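Local coordinates for protein importin-95 (Chaetomium thermophilum, PDB 4XRI) that carries proteinaceous cargo into the nucleus as a flexible HEAT-repeat transport receptor of the importin-beta family and probably binds a small GTPase, at residues R326-T329 and N330-P334; V335-Q338 and L339-K342; T372-P375 and P376-F380; D405-E409 and K410-P414. The protein carries 2 engineered substitutions. One frame throughout, in Å; residues are numbered along the deposited sequence.

Interaction 1 of 4, residues R326-T329 and N330-P334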
ATOM      1  N   ARG A 326     -15.133  22.724  -2.883  1.00 43.88           N
ATOM      2  CA  ARG A 326     -15.134  23.893  -3.757  1.00 49.18           C
ATOM      3  C   ARG A 326     -15.876  25.062  -3.112  1.00 48.65           C
ATOM      4  O   ARG A 326     -15.360  26.178  -3.034  1.00 36.51           O
ATOM      5  CB  ARG A 326     -15.765  23.543  -5.108  1.00 50.47           C
ATOM      6  CG  ARG A 326     -15.699  24.653  -6.139  1.00 51.80           C
ATOM      7  CD  ARG A 326     -16.424  24.255  -7.416  1.00 64.08           C
ATOM      8  NE  ARG A 326     -16.292  25.266  -8.462  1.00 78.38           N
ATOM      9  CZ  ARG A 326     -17.057  26.347  -8.558  1.00 89.68           C
ATOM     10  NH1 ARG A 326     -18.016  26.563  -7.669  1.00 92.96           N
ATOM     11  NH2 ARG A 326     -16.864  27.214  -9.543  1.00 92.01           N
ATOM     12  N   VAL A 327     -17.090  24.786  -2.647  1.00 42.24           N
ATOM     13  CA  VAL A 327     -17.909  25.781  -1.967  1.00 43.24           C
ATOM     14  C   VAL A 327     -17.229  26.312  -0.705  1.00 46.11           C
ATOM     15  O   VAL A 327     -17.297  27.504  -0.405  1.00 45.94           O
ATOM     16  CB  VAL A 327     -19.294  25.194  -1.595  1.00 44.06           C
ATOM     17  CG1 VAL A 327     -20.073  26.150  -0.697  1.00 41.35           C
ATOM     18  CG2 VAL A 327     -20.086  24.867  -2.854  1.00 45.32           C
ATOM     19  N   ALA A 328     -16.551  25.425   0.016  1.00 37.52           N
ATOM     20  CA  ALA A 328     -15.980  25.763   1.317  1.00 41.46           C
ATOM     21  C   ALA A 328     -14.607  26.426   1.232  1.00 43.46           C
ATOM     22  O   ALA A 328     -14.054  26.836   2.252  1.00 36.01           O
ATOM     23  CB  ALA A 328     -15.890  24.516   2.179  1.00 35.79           C
ATOM     24  N   THR A 329     -14.072  26.528   0.016  1.00 38.49           N
ATOM     25  CA  THR A 329     -12.710  27.014  -0.216  1.00 36.55           C
ATOM     26  C   THR A 329     -12.369  28.305   0.530  1.00 39.99           C
ATOM     27  O   THR A 329     -11.369  28.372   1.244  1.00 41.65           O
ATOM     28  CB  THR A 329     -12.459  27.255  -1.718  1.00 40.07           C
ATOM     29  OG1 THR A 329     -12.597  26.021  -2.432  1.00 40.93           O
ATOM     30  CG2 THR A 329     -11.059  27.808  -1.939  1.00 40.95           C
ATOM     31  N   ASN A 330     -13.211  29.321   0.370  1.00 37.17           N
ATOM     32  CA  ASN A 330     -12.930  30.642   0.929  1.00 39.47           C
ATOM     33  C   ASN A 330     -12.915  30.690   2.456  1.00 36.42           C
ATOM     34  O   ASN A 330     -12.394  31.638   3.046  1.00 36.83           O
ATOM     35  CB  ASN A 330     -13.944  31.657   0.403  1.00 40.71           C
ATOM     36  CG  ASN A 330     -13.740  31.972  -1.064  1.00 51.59           C
ATOM     37  OD1 ASN A 330     -12.657  31.760  -1.609  1.00 51.85           O
ATOM     38  ND2 ASN A 330     -14.781  32.482  -1.710  1.00 58.29           N
ATOM     39  N   GLU A 331     -13.480  29.672   3.094  1.00 36.00           N
ATOM     40  CA  GLU A 331     -13.526  29.636   4.549  1.00 39.70           C
ATOM     41  C   GLU A 331     -12.468  28.702   5.133  1.00 42.02           C
ATOM     42  O   GLU A 331     -11.808  29.034   6.118  1.00 44.93           O
ATOM     43  CB  GLU A 331     -14.918  29.211   5.029  1.00 35.08           C
ATOM     44  CG  GLU A 331     -16.060  30.040   4.460  1.00 41.76           C
ATOM     45  CD  GLU A 331     -16.110  31.454   5.013  1.00 46.29           C
ATOM     46  OE1 GLU A 331     -15.372  31.756   5.977  1.00 42.23           O
ATOM     47  OE2 GLU A 331     -16.894  32.266   4.480  1.00 50.59           O
ATOM     48  N   VAL A 332     -12.305  27.538   4.513  1.00 50.10           N
ATOM     49  CA  VAL A 332     -11.460  26.483   5.063  1.00 41.97           C
ATOM     50  C   VAL A 332      -9.978  26.646   4.716  1.00 37.27           C
ATOM     51  O   VAL A 332      -9.111  26.461   5.571  1.00 40.33           O
ATOM     52  CB  VAL A 332     -11.940  25.098   4.581  1.00 46.54           C
ATOM     53  CG1 VAL A 332     -10.995  24.002   5.052  1.00 43.37           C
ATOM     54  CG2 VAL A 332     -13.356  24.832   5.076  1.00 44.51           C
ATOM     55  N   VAL A 333      -9.686  26.987   3.464  1.00 38.59           N
ATOM     56  CA  VAL A 333      -8.298  27.093   3.013  1.00 41.81           C
ATOM     57  C   VAL A 333      -7.494  28.168   3.767  1.00 40.90           C
ATOM     58  O   VAL A 333      -6.360  27.903   4.172  1.00 43.56           O
ATOM     59  CB  VAL A 333      -8.217  27.369   1.490  1.00 37.83           C
ATOM     60  CG1 VAL A 333      -6.784  27.663   1.071  1.00 40.38           C
ATOM     61  CG2 VAL A 333      -8.767  26.184   0.703  1.00 38.25           C
ATOM     62  N   PRO A 334      -8.060  29.380   3.958  1.00 37.01           N
ATOM     63  CA  PRO A 334      -7.295  30.333   4.774  1.00 35.40           C
ATOM     64  C   PRO A 334      -6.978  29.824   6.183  1.00 34.97           C
ATOM     65  O   PRO A 334      -5.936  30.178   6.734  1.00 35.30           O
ATOM     66  CB  PRO A 334      -8.217  31.555   4.836  1.00 46.26           C
ATOM     67  CG  PRO A 334      -8.989  31.496   3.581  1.00 46.05           C
ATOM     68  CD  PRO A 334      -9.235  30.027   3.342  1.00 39.90           C
TER
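Thr329 and Val333 sit one helical turn apart with their side chains side by side and pointing the same way, methyl CG2 of Thr329 lying 3.9 Å from CG2 of Val333. A second apolar pair, one residue earlier, matches it: CB of Ala328 meets CG2 of Val332, again at 3.9 Å. In Thr329 that methyl stands anti to the backbone N, which turns OG1 (chi1 -62°) back to the carbonyls of the previous turn; OG1 of Thr329 lies 2.8 Å from Arg326 O and is also within reach of Ala325 O.

The backbone bonding is irregular here. Ala328 O accepts twice: Val332 N comes in almost straight down the carbonyl bond at 2.9 Å from Ala328 O, while Glu331 N, 3.0 Å from the same oxygen, stands well above the carbonyl plane. Thr329 O takes Val333 N at 3.1 Å, and CD of Pro334 packs on that oxygen from 3.4 Å. The helix is kinked, the N atoms of Asn330 and Glu331, as well as that of Pro334, making no i to i-4 bond.

All of this belongs to helix 324-340. Tyr365 of helix 354-369 packs on Ala328, Thr329, Val332 and Val333, and Trp295 of helix 285-310 touches Ala328 and Val332. Phe273 and Met280 of helix 265-280 also reach this stretch, consistent with the close side-by-side helices of a HEAT-repeat solenoid.

Interaction 2 of 4, residues V335-Q338 and L339-K342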
ATOM      1  N   VAL A 335      -7.854  29.000   6.750  1.00 36.48           N
ATOM      2  CA  VAL A 335      -7.613  28.434   8.074  1.00 39.89           C
ATOM      3  C   VAL A 335      -6.479  27.416   8.025  1.00 40.83           C
ATOM      4  O   VAL A 335      -5.623  27.383   8.913  1.00 40.38           O
ATOM      5  CB  VAL A 335      -8.881  27.765   8.646  1.00 38.90           C
ATOM      6  CG1 VAL A 335      -8.559  27.014   9.926  1.00 38.70           C
ATOM      7  CG2 VAL A 335      -9.960  28.806   8.899  1.00 38.60           C
ATOM      8  N   LEU A 336      -6.477  26.595   6.980  1.00 43.22           N
ATOM      9  CA  LEU A 336      -5.420  25.609   6.774  1.00 38.37           C
ATOM     10  C   LEU A 336      -4.057  26.277   6.659  1.00 38.64           C
ATOM     11  O   LEU A 336      -3.081  25.832   7.263  1.00 40.09           O
ATOM     12  CB  LEU A 336      -5.699  24.776   5.522  1.00 38.14           C
ATOM     13  CG  LEU A 336      -6.792  23.716   5.645  1.00 39.83           C
ATOM     14  CD1 LEU A 336      -7.060  23.086   4.292  1.00 37.41           C
ATOM     15  CD2 LEU A 336      -6.380  22.665   6.662  1.00 44.00           C
ATOM     16  N   LEU A 337      -4.003  27.347   5.872  1.00 35.40           N
ATOM     17  CA  LEU A 337      -2.781  28.120   5.687  1.00 41.45           C
ATOM     18  C   LEU A 337      -2.292  28.699   7.006  1.00 42.93           C
ATOM     19  O   LEU A 337      -1.091  28.739   7.275  1.00 43.72           O
ATOM     20  CB  LEU A 337      -3.016  29.239   4.670  1.00 40.28           C
ATOM     21  CG  LEU A 337      -3.399  28.732   3.278  1.00 44.15           C
ATOM     22  CD1 LEU A 337      -3.913  29.852   2.395  1.00 40.72           C
ATOM     23  CD2 LEU A 337      -2.208  28.049   2.633  1.00 40.04           C
ATOM     24  N   GLN A 338      -3.236  29.148   7.825  1.00 43.54           N
ATOM     25  CA  GLN A 338      -2.927  29.679   9.145  1.00 41.93           C
ATOM     26  C   GLN A 338      -2.325  28.590  10.031  1.00 39.72           C
ATOM     27  O   GLN A 338      -1.419  28.847  10.828  1.00 49.61           O
ATOM     28  CB  GLN A 338      -4.187  30.261   9.792  1.00 44.44           C
ATOM     29  CG  GLN A 338      -3.924  31.381  10.776  1.00 59.90           C
ATOM     30  CD  GLN A 338      -5.203  31.934  11.374  1.00 73.82           C
ATOM     31  OE1 GLN A 338      -6.251  31.288  11.330  1.00 76.58           O
ATOM     32  NE2 GLN A 338      -5.125  33.138  11.931  1.00 78.65           N
ATOM     33  N   LEU A 339      -2.830  27.370   9.877  1.00 39.00           N
ATOM     34  CA  LEU A 339      -2.357  26.236  10.663  1.00 44.33           C
ATOM     35  C   LEU A 339      -0.967  25.786  10.235  1.00 47.23           C
ATOM     36  O   LEU A 339      -0.258  25.129  10.996  1.00 49.09           O
ATOM     37  CB  LEU A 339      -3.336  25.066  10.556  1.00 37.78           C
ATOM     38  CG  LEU A 339      -4.669  25.238  11.284  1.00 45.49           C
ATOM     39  CD1 LEU A 339      -5.568  24.038  11.041  1.00 41.86           C
ATOM     40  CD2 LEU A 339      -4.436  25.447  12.776  1.00 51.32           C
ATOM     41  N   LEU A 340      -0.581  26.136   9.011  1.00 39.73           N
ATOM     42  CA  LEU A 340       0.760  25.835   8.526  1.00 41.55           C
ATOM     43  C   LEU A 340       1.807  26.587   9.342  1.00 47.37           C
ATOM     44  O   LEU A 340       2.954  26.155   9.441  1.00 44.61           O
ATOM     45  CB  LEU A 340       0.903  26.186   7.042  1.00 45.44           C
ATOM     46  CG  LEU A 340       0.177  25.301   6.023  1.00 43.58           C
ATOM     47  CD1 LEU A 340       0.625  25.632   4.609  1.00 40.88           C
ATOM     48  CD2 LEU A 340       0.401  23.822   6.326  1.00 44.76           C
ATOM     49  N   THR A 341       1.401  27.707   9.935  1.00 44.62           N
ATOM     50  CA  THR A 341       2.312  28.538  10.714  1.00 50.86           C
ATOM     51  C   THR A 341       2.458  28.044  12.151  1.00 52.74           C
ATOM     52  O   THR A 341       3.121  28.682  12.967  1.00 48.57           O
ATOM     53  CB  THR A 341       1.850  30.009  10.747  1.00 51.57           C
ATOM     54  OG1 THR A 341       0.701  30.134  11.595  1.00 44.57           O
ATOM     55  CG2 THR A 341       1.503  30.498   9.349  1.00 36.70           C
ATOM     56  N   LYS A 342       1.846  26.905  12.455  1.00 46.92           N
ATOM     57  CA  LYS A 342       1.901  26.353  13.804  1.00 53.31           C
ATOM     58  C   LYS A 342       2.909  25.213  13.914  1.00 56.22           C
ATOM     59  O   LYS A 342       2.670  24.239  14.629  1.00 54.29           O
ATOM     60  CB  LYS A 342       0.519  25.860  14.239  1.00 51.36           C
ATOM     61  CG  LYS A 342      -0.587  26.893  14.113  1.00 50.75           C
ATOM     62  CD  LYS A 342      -0.282  28.149  14.912  1.00 55.72           C
ATOM     63  CE  LYS A 342      -1.443  29.132  14.842  1.00 59.31           C
ATOM     64  NZ  LYS A 342      -1.109  30.451  15.449  1.00 56.64           N
TER
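Gln338 O takes two bonds from a single residue, Thr341, and this double grip marks the place where helix 324-340 gives out. The hydroxyl OG1 of Thr341 donates to Gln338 O over a short 2.6 Å, lying in the carbonyl plane. Thr341 N gives its hydrogen to the same Gln338 O at 3.2 Å, but from well above that plane, so the two donors use different parts of the oxygen. The hydroxyl can fold back this far because chi1 of 73° sets OG1 between the backbone N and the carbonyl carbon; CG2 is then left 3.8 Å from Leu337 O.

Just before this, the bonding is that of an ordinary alpha-helix: Leu339 N reaches Val335 O at 3.0 Å. Leu340 N is shared between Leu336 O and Leu337 O, both bonds weak. The change from i to i-4 pairing to i to i-3 pairing is how an alpha-helix commonly tightens at its C-terminal end, here within one of the antiparallel helices of a HEAT-repeat solenoid. Lys342 N closes a further such turn on Leu339 O.

The apolar contacts between the turns are looser. Methyl CD2 of Leu337 lies 4.2 Å from CD1 of Leu340, and CG1 of Val335 is 4.4 Å from CD1 of Leu339. Leu337 and Thr341 both pack on Phe380 of helix 374-384, and Leu340 and Thr341 reach Ala395 of helix 390-402. Leu339 leans instead on Ile354 and Ala358 of helix 354-369.

Interaction 3 of 4, residues T372-P375 and P376-F380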
ATOM      1  N   THR A 372      -9.534  26.676  -8.224  1.00 49.28           N
ATOM      2  CA  THR A 372     -10.288  27.468  -7.254  1.00 51.33           C
ATOM      3  C   THR A 372      -9.445  27.800  -6.019  1.00 47.76           C
ATOM      4  O   THR A 372      -9.644  28.830  -5.373  1.00 50.08           O
ATOM      5  CB  THR A 372     -11.575  26.729  -6.818  1.00 55.89           C
ATOM      6  OG1 THR A 372     -12.352  26.400  -7.977  1.00 53.66           O
ATOM      7  CG2 THR A 372     -12.416  27.591  -5.882  1.00 53.54           C
ATOM      8  N   ILE A 373      -8.489  26.930  -5.708  1.00 46.07           N
ATOM      9  CA  ILE A 373      -7.670  27.081  -4.507  1.00 42.27           C
ATOM     10  C   ILE A 373      -6.558  28.120  -4.672  1.00 44.60           C
ATOM     11  O   ILE A 373      -5.971  28.576  -3.692  1.00 44.81           O
ATOM     12  CB  ILE A 373      -7.029  25.738  -4.101  1.00 46.48           C
ATOM     13  CG1 ILE A 373      -6.665  25.740  -2.616  1.00 47.12           C
ATOM     14  CG2 ILE A 373      -5.809  25.436  -4.968  1.00 39.59           C
ATOM     15  CD1 ILE A 373      -6.131  24.416  -2.125  1.00 43.27           C
ATOM     16  N   ILE A 374      -6.279  28.503  -5.912  1.00 41.55           N
ATOM     17  CA  ILE A 374      -5.107  29.325  -6.208  1.00 41.05           C
ATOM     18  C   ILE A 374      -5.149  30.762  -5.645  1.00 54.95           C
ATOM     19  O   ILE A 374      -4.168  31.204  -5.044  1.00 53.88           O
ATOM     20  CB  ILE A 374      -4.865  29.383  -7.728  1.00 46.84           C
ATOM     21  CG1 ILE A 374      -4.367  28.027  -8.226  1.00 41.59           C
ATOM     22  CG2 ILE A 374      -3.870  30.476  -8.076  1.00 50.36           C
ATOM     23  CD1 ILE A 374      -4.341  27.901  -9.729  1.00 49.02           C
ATOM     24  N   PRO A 375      -6.270  31.494  -5.823  1.00 51.66           N
ATOM     25  CA  PRO A 375      -6.244  32.867  -5.291  1.00 54.29           C
ATOM     26  C   PRO A 375      -6.030  32.994  -3.768  1.00 46.52           C
ATOM     27  O   PRO A 375      -5.264  33.869  -3.365  1.00 43.46           O
ATOM     28  CB  PRO A 375      -7.619  33.420  -5.689  1.00 52.62           C
ATOM     29  CG  PRO A 375      -8.008  32.637  -6.882  1.00 44.95           C
ATOM     30  CD  PRO A 375      -7.480  31.255  -6.635  1.00 51.84           C
ATOM     31  N   PRO A 376      -6.683  32.156  -2.934  1.00 46.24           N
ATOM     32  CA  PRO A 376      -6.392  32.346  -1.506  1.00 44.61           C
ATOM     33  C   PRO A 376      -4.978  31.924  -1.108  1.00 48.74           C
ATOM     34  O   PRO A 376      -4.416  32.494  -0.172  1.00 40.80           O
ATOM     35  CB  PRO A 376      -7.437  31.460  -0.813  1.00 40.11           C
ATOM     36  CG  PRO A 376      -7.813  30.448  -1.827  1.00 47.63           C
ATOM     37  CD  PRO A 376      -7.760  31.168  -3.137  1.00 49.61           C
ATOM     38  N   VAL A 377      -4.412  30.942  -1.802  1.00 49.17           N
ATOM     39  CA  VAL A 377      -3.063  30.481  -1.496  1.00 43.37           C
ATOM     40  C   VAL A 377      -2.025  31.504  -1.950  1.00 41.49           C
ATOM     41  O   VAL A 377      -1.095  31.826  -1.211  1.00 40.76           O
ATOM     42  CB  VAL A 377      -2.770  29.117  -2.151  1.00 40.64           C
ATOM     43  CG1 VAL A 377      -1.309  28.741  -1.967  1.00 38.95           C
ATOM     44  CG2 VAL A 377      -3.674  28.045  -1.564  1.00 37.69           C
ATOM     45  N   ILE A 378      -2.195  32.018  -3.164  1.00 44.45           N
ATOM     46  CA  ILE A 378      -1.274  33.012  -3.707  1.00 48.99           C
ATOM     47  C   ILE A 378      -1.293  34.291  -2.871  1.00 50.20           C
ATOM     48  O   ILE A 378      -0.251  34.910  -2.643  1.00 48.30           O
ATOM     49  CB  ILE A 378      -1.606  33.333  -5.180  1.00 53.97           C
ATOM     50  CG1 ILE A 378      -1.255  32.134  -6.062  1.00 55.59           C
ATOM     51  CG2 ILE A 378      -0.844  34.555  -5.659  1.00 61.52           C
ATOM     52  CD1 ILE A 378       0.154  31.622  -5.854  1.00 56.79           C
ATOM     53  N   GLN A 379      -2.475  34.672  -2.395  1.00 41.15           N
ATOM     54  CA  GLN A 379      -2.592  35.821  -1.504  1.00 47.79           C
ATOM     55  C   GLN A 379      -1.765  35.594  -0.246  1.00 50.60           C
ATOM     56  O   GLN A 379      -1.074  36.494   0.229  1.00 50.01           O
ATOM     57  CB  GLN A 379      -4.053  36.081  -1.127  1.00 50.61           C
ATOM     58  CG  GLN A 379      -4.236  37.285  -0.221  1.00 60.17           C
ATOM     59  CD  GLN A 379      -5.662  37.447   0.266  1.00 66.22           C
ATOM     60  OE1 GLN A 379      -6.424  36.482   0.334  1.00 69.28           O
ATOM     61  NE2 GLN A 379      -6.033  38.677   0.608  1.00 62.60           N
ATOM     62  N   PHE A 380      -1.838  34.376   0.281  1.00 45.58           N
ATOM     63  CA  PHE A 380      -1.113  34.008   1.491  1.00 44.62           C
ATOM     64  C   PHE A 380       0.395  33.961   1.264  1.00 41.94           C
ATOM     65  O   PHE A 380       1.171  34.413   2.107  1.00 51.44           O
ATOM     66  CB  PHE A 380      -1.606  32.652   2.002  1.00 38.32           C
ATOM     67  CG  PHE A 380      -0.896  32.169   3.234  1.00 45.38           C
ATOM     68  CD1 PHE A 380      -1.330  32.547   4.492  1.00 41.51           C
ATOM     69  CD2 PHE A 380       0.193  31.318   3.135  1.00 48.83           C
ATOM     70  CE1 PHE A 380      -0.687  32.099   5.628  1.00 45.09           C
ATOM     71  CE2 PHE A 380       0.843  30.868   4.268  1.00 44.88           C
ATOM     72  CZ  PHE A 380       0.402  31.257   5.517  1.00 48.23           C
TER
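Ile378 leans back along its helix onto Ile374, the two side chains side by side and pointing the same way. Its CB lies 3.3 Å from Ile374 O. The next carbon, CG1, is anti to the carbonyl carbon of Ile378 (chi1 -70°), which swings it over the preceding turn, 3.2 Å from Ile374 O and 3.7 Å from CG2 of Ile374. The chain then bends (chi2 -52°) to its tip, CD1; beyond the two segments, the side chain meets Ile415. Ile378 N bonds Ile374 O at 2.8 Å, nearly in line with the C=O.

Ile373 and Val377 make the other apolar pair, CG1 to CG2 at 3.9 Å, crossing at a slant. The rings of Pro375 and Pro376 lie alongside each other, CB of Pro375 only 3.4 Å from CD of Pro376, and CG of Pro376 lies 3.2 Å from Ile373 O. An alanine in place of Pro376 would take away the ring packed on Pro375 and on Ile373 O, and would probably leave this first turn freer to flex. The contacts between side chains are apolar, and the prolines cost the helix little, since first-turn nitrogens lack partners in a preceding turn, while Pro375 O still accepts from Gln379 N.

Interaction 4 of 4, residues D405-E409 and K410-P414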
ATOM      1  N   ASP A 405       0.004  20.044  -7.441  1.00 52.17           N
ATOM      2  CA  ASP A 405      -0.709  18.905  -8.004  1.00 49.01           C
ATOM      3  C   ASP A 405      -2.212  19.068  -7.808  1.00 52.98           C
ATOM      4  O   ASP A 405      -2.708  19.035  -6.684  1.00 57.97           O
ATOM      5  CB  ASP A 405      -0.222  17.598  -7.372  1.00 42.95           C
ATOM      6  CG  ASP A 405      -0.964  16.379  -7.897  1.00 49.85           C
ATOM      7  OD1 ASP A 405      -1.593  16.468  -8.973  1.00 55.75           O
ATOM      8  OD2 ASP A 405      -0.912  15.324  -7.231  1.00 54.31           O
ATOM      9  N   GLY A 406      -2.934  19.247  -8.911  1.00 49.52           N
ATOM     10  CA  GLY A 406      -4.374  19.414  -8.850  1.00 40.54           C
ATOM     11  C   GLY A 406      -4.960  20.347  -9.895  1.00 54.07           C
ATOM     12  O   GLY A 406      -5.686  19.902 -10.782  1.00 58.95           O
ATOM     13  N   PRO A 407      -4.665  21.652  -9.785  1.00 53.41           N
ATOM     14  CA  PRO A 407      -5.212  22.630 -10.732  1.00 54.99           C
ATOM     15  C   PRO A 407      -4.654  22.477 -12.142  1.00 61.09           C
ATOM     16  O   PRO A 407      -3.677  21.759 -12.350  1.00 54.93           O
ATOM     17  CB  PRO A 407      -4.799  23.979 -10.128  1.00 55.48           C
ATOM     18  CG  PRO A 407      -3.667  23.669  -9.220  1.00 54.22           C
ATOM     19  CD  PRO A 407      -3.932  22.301  -8.685  1.00 50.06           C
ATOM     20  N   GLU A 408      -5.284  23.155 -13.096  1.00 64.87           N
ATOM     21  CA  GLU A 408      -4.856  23.110 -14.487  1.00 75.27           C
ATOM     22  C   GLU A 408      -3.425  23.595 -14.635  1.00 71.68           C
ATOM     23  O   GLU A 408      -3.072  24.667 -14.141  1.00 68.40           O
ATOM     24  CB  GLU A 408      -5.783  23.951 -15.364  1.00 86.79           C
ATOM     25  CG  GLU A 408      -7.211  23.457 -15.405  1.00 98.48           C
ATOM     26  CD  GLU A 408      -8.107  24.369 -16.210  1.00109.34           C
ATOM     27  OE1 GLU A 408      -7.669  25.493 -16.539  1.00109.56           O
ATOM     28  OE2 GLU A 408      -9.248  23.964 -16.515  1.00114.22           O
ATOM     29  N   GLU A 409      -2.607  22.793 -15.311  1.00 68.42           N
ATOM     30  CA  GLU A 409      -1.218  23.147 -15.567  1.00 73.67           C
ATOM     31  C   GLU A 409      -1.139  24.527 -16.201  1.00 75.40           C
ATOM     32  O   GLU A 409      -0.369  25.376 -15.758  1.00 80.40           O
ATOM     33  CB  GLU A 409      -0.544  22.107 -16.466  1.00 81.20           C
ATOM     34  CG  GLU A 409       0.799  22.559 -17.015  1.00 91.83           C
ATOM     35  CD  GLU A 409       1.788  21.422 -17.167  1.00102.87           C
ATOM     36  OE1 GLU A 409       1.358  20.288 -17.469  1.00102.09           O
ATOM     37  OE2 GLU A 409       2.998  21.665 -16.974  1.00111.07           O
ATOM     38  N   LYS A 410      -1.973  24.745 -17.216  1.00 74.75           N
ATOM     39  CA  LYS A 410      -2.042  26.018 -17.929  1.00 82.10           C
ATOM     40  C   LYS A 410      -2.200  27.212 -16.993  1.00 82.79           C
ATOM     41  O   LYS A 410      -1.606  28.267 -17.213  1.00 86.48           O
ATOM     42  CB  LYS A 410      -3.197  25.999 -18.929  1.00 91.05           C
ATOM     43  CG  LYS A 410      -2.996  25.040 -20.095  1.00 96.46           C
ATOM     44  CD  LYS A 410      -4.169  25.090 -21.061  1.00 97.69           C
ATOM     45  CE  LYS A 410      -3.945  24.169 -22.251  1.00 95.19           C
ATOM     46  NZ  LYS A 410      -5.098  24.181 -23.193  1.00 93.01           N
ATOM     47  N   VAL A 411      -2.998  27.042 -15.944  1.00 83.03           N
ATOM     48  CA  VAL A 411      -3.216  28.113 -14.980  1.00 78.26           C
ATOM     49  C   VAL A 411      -1.981  28.326 -14.104  1.00 66.06           C
ATOM     50  O   VAL A 411      -1.646  29.458 -13.748  1.00 58.78           O
ATOM     51  CB  VAL A 411      -4.437  27.827 -14.081  1.00 79.76           C
ATOM     52  CG1 VAL A 411      -4.671  28.982 -13.120  1.00 81.39           C
ATOM     53  CG2 VAL A 411      -5.674  27.594 -14.931  1.00 79.36           C
ATOM     54  N   LEU A 412      -1.299  27.237 -13.769  1.00 62.88           N
ATOM     55  CA  LEU A 412      -0.150  27.307 -12.871  1.00 65.42           C
ATOM     56  C   LEU A 412       1.117  27.822 -13.551  1.00 69.18           C
ATOM     57  O   LEU A 412       1.961  28.439 -12.899  1.00 64.78           O
ATOM     58  CB  LEU A 412       0.130  25.935 -12.263  1.00 61.09           C
ATOM     59  CG  LEU A 412      -0.819  25.465 -11.165  1.00 58.11           C
ATOM     60  CD1 LEU A 412      -0.479  24.042 -10.761  1.00 57.43           C
ATOM     61  CD2 LEU A 412      -0.751  26.394  -9.964  1.00 62.46           C
ATOM     62  N   GLU A 413       1.245  27.563 -14.853  1.00 69.44           N
ATOM     63  CA  GLU A 413       2.453  27.910 -15.608  1.00 73.02           C
ATOM     64  C   GLU A 413       2.940  29.350 -15.393  1.00 60.92           C
ATOM     65  O   GLU A 413       4.117  29.557 -15.100  1.00 59.37           O
ATOM     66  CB  GLU A 413       2.237  27.670 -17.108  1.00 85.12           C
ATOM     67  CG  GLU A 413       1.918  26.231 -17.465  1.00 94.61           C
ATOM     68  CD  GLU A 413       2.781  25.687 -18.584  1.00 98.99           C
ATOM     69  OE1 GLU A 413       3.269  26.485 -19.410  1.00 97.29           O
ATOM     70  OE2 GLU A 413       2.979  24.454 -18.624  1.00 98.82           O
ATOM     71  N   PRO A 414       2.046  30.353 -15.526  1.00 62.48           N
ATOM     72  CA  PRO A 414       2.576  31.708 -15.331  1.00 63.81           C
ATOM     73  C   PRO A 414       2.920  32.015 -13.876  1.00 66.46           C
ATOM     74  O   PRO A 414       3.765  32.871 -13.620  1.00 70.00           O
ATOM     75  CB  PRO A 414       1.428  32.601 -15.813  1.00 65.01           C
ATOM     76  CG  PRO A 414       0.209  31.793 -15.581  1.00 64.28           C
ATOM     77  CD  PRO A 414       0.615  30.382 -15.885  1.00 61.15           C
TER
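Methyl CG2 of Val411 rests against the Glu408 side chain, 3.7 Å from CB and 3.3 Å from OE1 of Glu408, the two side chains crossing rather than running together. Val411 N makes a weak bond to Glu408 O. Leu412 N bonds the same Glu408 O at 3.1 Å, in the carbonyl plane, and makes a weak second bond to Glu409 O. The Leu412 side chain turns back over the loop and sets CD1 3.6 Å from CG of Pro407, whose ring also touches Ile374 of helix 374-384.

Glu413 N lies nearly in line with the C=O of Glu409, 2.9 Å from Glu409 O, though its N-H is bent off that line. CG of Glu413 packs on Glu409 O at 3.0 Å. From there the side chain bends at chi2 (-130°) and brings OE2 to 3.2 Å from OE2 of Glu409, with the carboxylate planes 63° apart. Glu451 stands close to both residues, and so much negative charge would be expected to raise the proton affinity of the group. With an alanine in place of Glu413, the carboxylate and the CG packed on Glu409 O would go, and the Glu409 side chain would probably be left freer to turn.

Pro407, the residue before the N-cap Glu408, packs on Leu412, the fourth residue of the helix: a hydrophobic staple at the start of helix 409-425, in the HEAT-like repeat region.

Overall arrangement
Every contact is local, so each spans a turn or two of chain, and the four follow in series with none nested or crossed. Interactions 1 and 2 occupy the N-terminal half and the C-terminal end of helix 324-340, their centres about 13 Å apart. After helix 354-369 the chain returns at interaction 3, the start of helix 374-384, which packs beside both: Val333 meets Ile373 and Val377, and Leu337 and Thr341 meet Phe380. Interaction 4 opens helix 409-425 and touches interaction 3 alone, through CD1 of Ile374 against Val411, Leu412 and Pro407. Interaction 3 thus stands between helix 324-340 and helix 409-425 in the solenoid.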